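Local coordinates for protein VP1 (Polyomavirus HPyV7, PDB 4PCH) that probably serves as the major capsid protein of the virus, assembling as jelly-roll pentamers that build the icosahedral shell and take part in attachment to host cells, at residues Gln158-Gln163 and Glu172-Asp177. Residues are numbered along the deposited sequence; the frame is centred on the assembly and turned at random.
Sequences QALRKQ and ELWVAD
The indole of W174 receives L160 and K162 obliquely at the outer end of its six-membered ring, while the guanidinium of R161 has the carboxylate of D177 at its edge. L160 CD2 lies 3.8 Å from W174 CH2, and K162 CG sits 3.9 Å from the same carbon. Tryptophan offers a broad apolar surface with one N-H, taken by the E147 carbonyl; leucine adds a branched apolar tip, and lysine lends its methylenes while its charge pairs with the E147 carboxylate. On the other side of the strand, R161, in one of its two deposited conformers, donates NE to D177 OD2 at 2.8 Å, a salt bridge bent to 145° at the hydrogen. The guanidinium and carboxylate planes stand 60° apart, NE approaching from above the latter. With CG anti to the backbone N (chi1 -175°), D177 places OD2 beside NE. Arginine and aspartate suit this charged pair, having further polar atoms for S156 O (NH1) and T179 (OD1). Strands 161-163 and 174-176 flank 129-132 in a three-stranded antiparallel sheet, their side chains meeting across it on both faces. This small sheet belongs to the excursion between jelly-roll strands 117-124 and 184-191, consistent with the EF loop of polyomavirus VP1.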
loop_
_atom_site.group_PDB
_atom_site.type_symbol
_atom_site.label_atom_id
_atom_site.label_comp_id
_atom_site.label_asym_id
_atom_site.label_seq_id
_atom_site.Cartn_x
_atom_site.Cartn_y
_atom_site.Cartn_z
ATOM N N GLN B 158 -17.968 4.543 -31.310
ATOM C CA GLN B 158 -17.825 3.590 -32.405
ATOM C C GLN B 158 -17.105 2.275 -32.073
ATOM O O GLN B 158 -17.122 1.352 -32.892
ATOM C CB GLN B 158 -17.028 4.249 -33.541
ATOM C CG GLN B 158 -17.762 5.369 -34.266
ATOM C CD GLN B 158 -17.711 6.699 -33.538
ATOM O OE1 GLN B 158 -16.783 6.979 -32.770
ATOM N NE2 GLN B 158 -18.707 7.535 -33.787
ATOM N N ALA B 159 -16.426 2.190 -30.926
ATOM C CA ALA B 159 -15.688 0.976 -30.569
ATOM C C ALA B 159 -16.685 -0.176 -30.469
ATOM O O ALA B 159 -17.807 0.014 -30.006
ATOM C CB ALA B 159 -14.982 1.149 -29.244
ATOM N N LEU B 160 -16.266 -1.357 -30.897
ATOM C CA LEU B 160 -17.152 -2.531 -30.900
ATOM C C LEU B 160 -17.646 -2.846 -29.483
ATOM O O LEU B 160 -16.872 -2.860 -28.526
ATOM C CB LEU B 160 -16.385 -3.724 -31.454
ATOM C CG LEU B 160 -17.031 -5.100 -31.585
ATOM C CD1 LEU B 160 -18.305 -5.021 -32.400
ATOM C CD2 LEU B 160 -16.002 -6.054 -32.210
ATOM N N ARG B 161 -18.944 -3.136 -29.381
ATOM C CA ARG B 161 -19.543 -3.541 -28.121
ATOM C C ARG B 161 -20.166 -4.910 -28.270
ATOM O O ARG B 161 -20.781 -5.210 -29.292
ATOM C CB ARG B 161 -20.564 -2.516 -27.671
ATOM C CG ARG B 161 -19.861 -1.333 -27.061
ATOM C CD ARG B 161 -20.776 -0.171 -26.827
ATOM N NE ARG B 161 -20.199 0.691 -25.806
ATOM C CZ ARG B 161 -19.303 1.641 -26.062
ATOM N NH1 ARG B 161 -18.873 1.838 -27.309
ATOM N NH2 ARG B 161 -18.838 2.393 -25.076
ATOM N N LYS B 162 -19.964 -5.741 -27.257
ATOM C CA LYS B 162 -20.481 -7.111 -27.222
ATOM C C LYS B 162 -20.734 -7.480 -25.776
ATOM O O LYS B 162 -20.354 -6.753 -24.845
ATOM C CB LYS B 162 -19.500 -8.119 -27.819
ATOM C CG LYS B 162 -19.317 -8.093 -29.325
ATOM C CD LYS B 162 -18.930 -9.466 -29.848
ATOM C CE LYS B 162 -18.921 -9.437 -31.361
ATOM N NZ LYS B 162 -18.333 -10.662 -31.953
ATOM N N GLN B 163 -21.419 -8.608 -25.584
ATOM C CA GLN B 163 -21.548 -9.188 -24.240
ATOM C C GLN B 163 -20.744 -10.469 -24.119
ATOM O O GLN B 163 -20.614 -11.213 -25.078
ATOM C CB GLN B 163 -23.023 -9.461 -23.924
ATOM C CG GLN B 163 -23.900 -8.250 -24.087
ATOM C CD GLN B 163 -25.320 -8.498 -23.572
ATOM O OE1 GLN B 163 -25.776 -7.849 -22.634
ATOM N NE2 GLN B 163 -25.994 -9.471 -24.151
ATOM N N GLU B 172 -7.105 -9.334 -22.556
ATOM C CA GLU B 172 -6.249 -8.317 -23.148
ATOM C C GLU B 172 -6.969 -7.399 -24.152
ATOM O O GLU B 172 -6.427 -6.348 -24.495
ATOM C CB GLU B 172 -5.073 -8.966 -23.849
ATOM C CG GLU B 172 -4.091 -9.594 -22.905
ATOM C CD GLU B 172 -3.202 -10.599 -23.604
ATOM O OE1 GLU B 172 -2.435 -10.186 -24.485
ATOM O OE2 GLU B 172 -3.275 -11.776 -23.245
ATOM N N LEU B 173 -8.168 -7.788 -24.622
ATOM C CA LEU B 173 -8.832 -7.098 -25.733
ATOM C C LEU B 173 -10.253 -6.575 -25.436
ATOM O O LEU B 173 -10.862 -5.900 -26.276
ATOM C CB LEU B 173 -8.907 -8.059 -26.924
ATOM C CG LEU B 173 -7.604 -8.704 -27.392
ATOM C CD1 LEU B 173 -7.877 -9.775 -28.480
ATOM C CD2 LEU B 173 -6.658 -7.616 -27.915
ATOM N N TRP B 174 -10.786 -6.886 -24.255
ATOM C CA TRP B 174 -12.202 -6.611 -23.941
ATOM C C TRP B 174 -12.285 -6.043 -22.532
ATOM O O TRP B 174 -11.809 -6.722 -21.603
ATOM C CB TRP B 174 -13.025 -7.889 -24.040
ATOM C CG TRP B 174 -13.139 -8.434 -25.438
ATOM C CD1 TRP B 174 -12.392 -9.423 -26.012
ATOM C CD2 TRP B 174 -14.046 -7.989 -26.441
ATOM N NE1 TRP B 174 -12.785 -9.620 -27.306
ATOM C CE2 TRP B 174 -13.811 -8.751 -27.594
ATOM C CE3 TRP B 174 -15.055 -7.007 -26.471
ATOM C CZ2 TRP B 174 -14.539 -8.571 -28.762
ATOM C CZ3 TRP B 174 -15.773 -6.829 -27.642
ATOM C CH2 TRP B 174 -15.503 -7.594 -28.773
ATOM N N VAL B 175 -12.879 -4.867 -22.389
ATOM C CA VAL B 175 -12.953 -4.119 -21.130
ATOM C C VAL B 175 -14.423 -3.961 -20.703
ATOM O O VAL B 175 -15.271 -3.648 -21.548
ATOM C CB VAL B 175 -12.343 -2.716 -21.320
ATOM C CG1 VAL B 175 -12.359 -1.937 -20.021
ATOM C CG2 VAL B 175 -10.905 -2.800 -21.847
ATOM N N ALA B 176 -14.721 -4.129 -19.413
ATOM C CA ALA B 176 -16.072 -3.893 -18.925
ATOM C C ALA B 176 -16.534 -2.516 -19.375
ATOM O O ALA B 176 -15.800 -1.545 -19.282
ATOM C CB ALA B 176 -16.113 -3.975 -17.400
ATOM N N ASP B 177 -17.781 -2.435 -19.815
ATOM C CA ASP B 177 -18.329 -1.213 -20.386
ATOM C C ASP B 177 -19.099 -0.385 -19.323
ATOM O O ASP B 177 -20.207 -0.774 -18.919
ATOM C CB ASP B 177 -19.228 -1.601 -21.561
ATOM C CG ASP B 177 -19.786 -0.380 -22.329
ATOM O OD1 ASP B 177 -19.580 0.778 -21.880
ATOM O OD2 ASP B 177 -20.475 -0.600 -23.353
#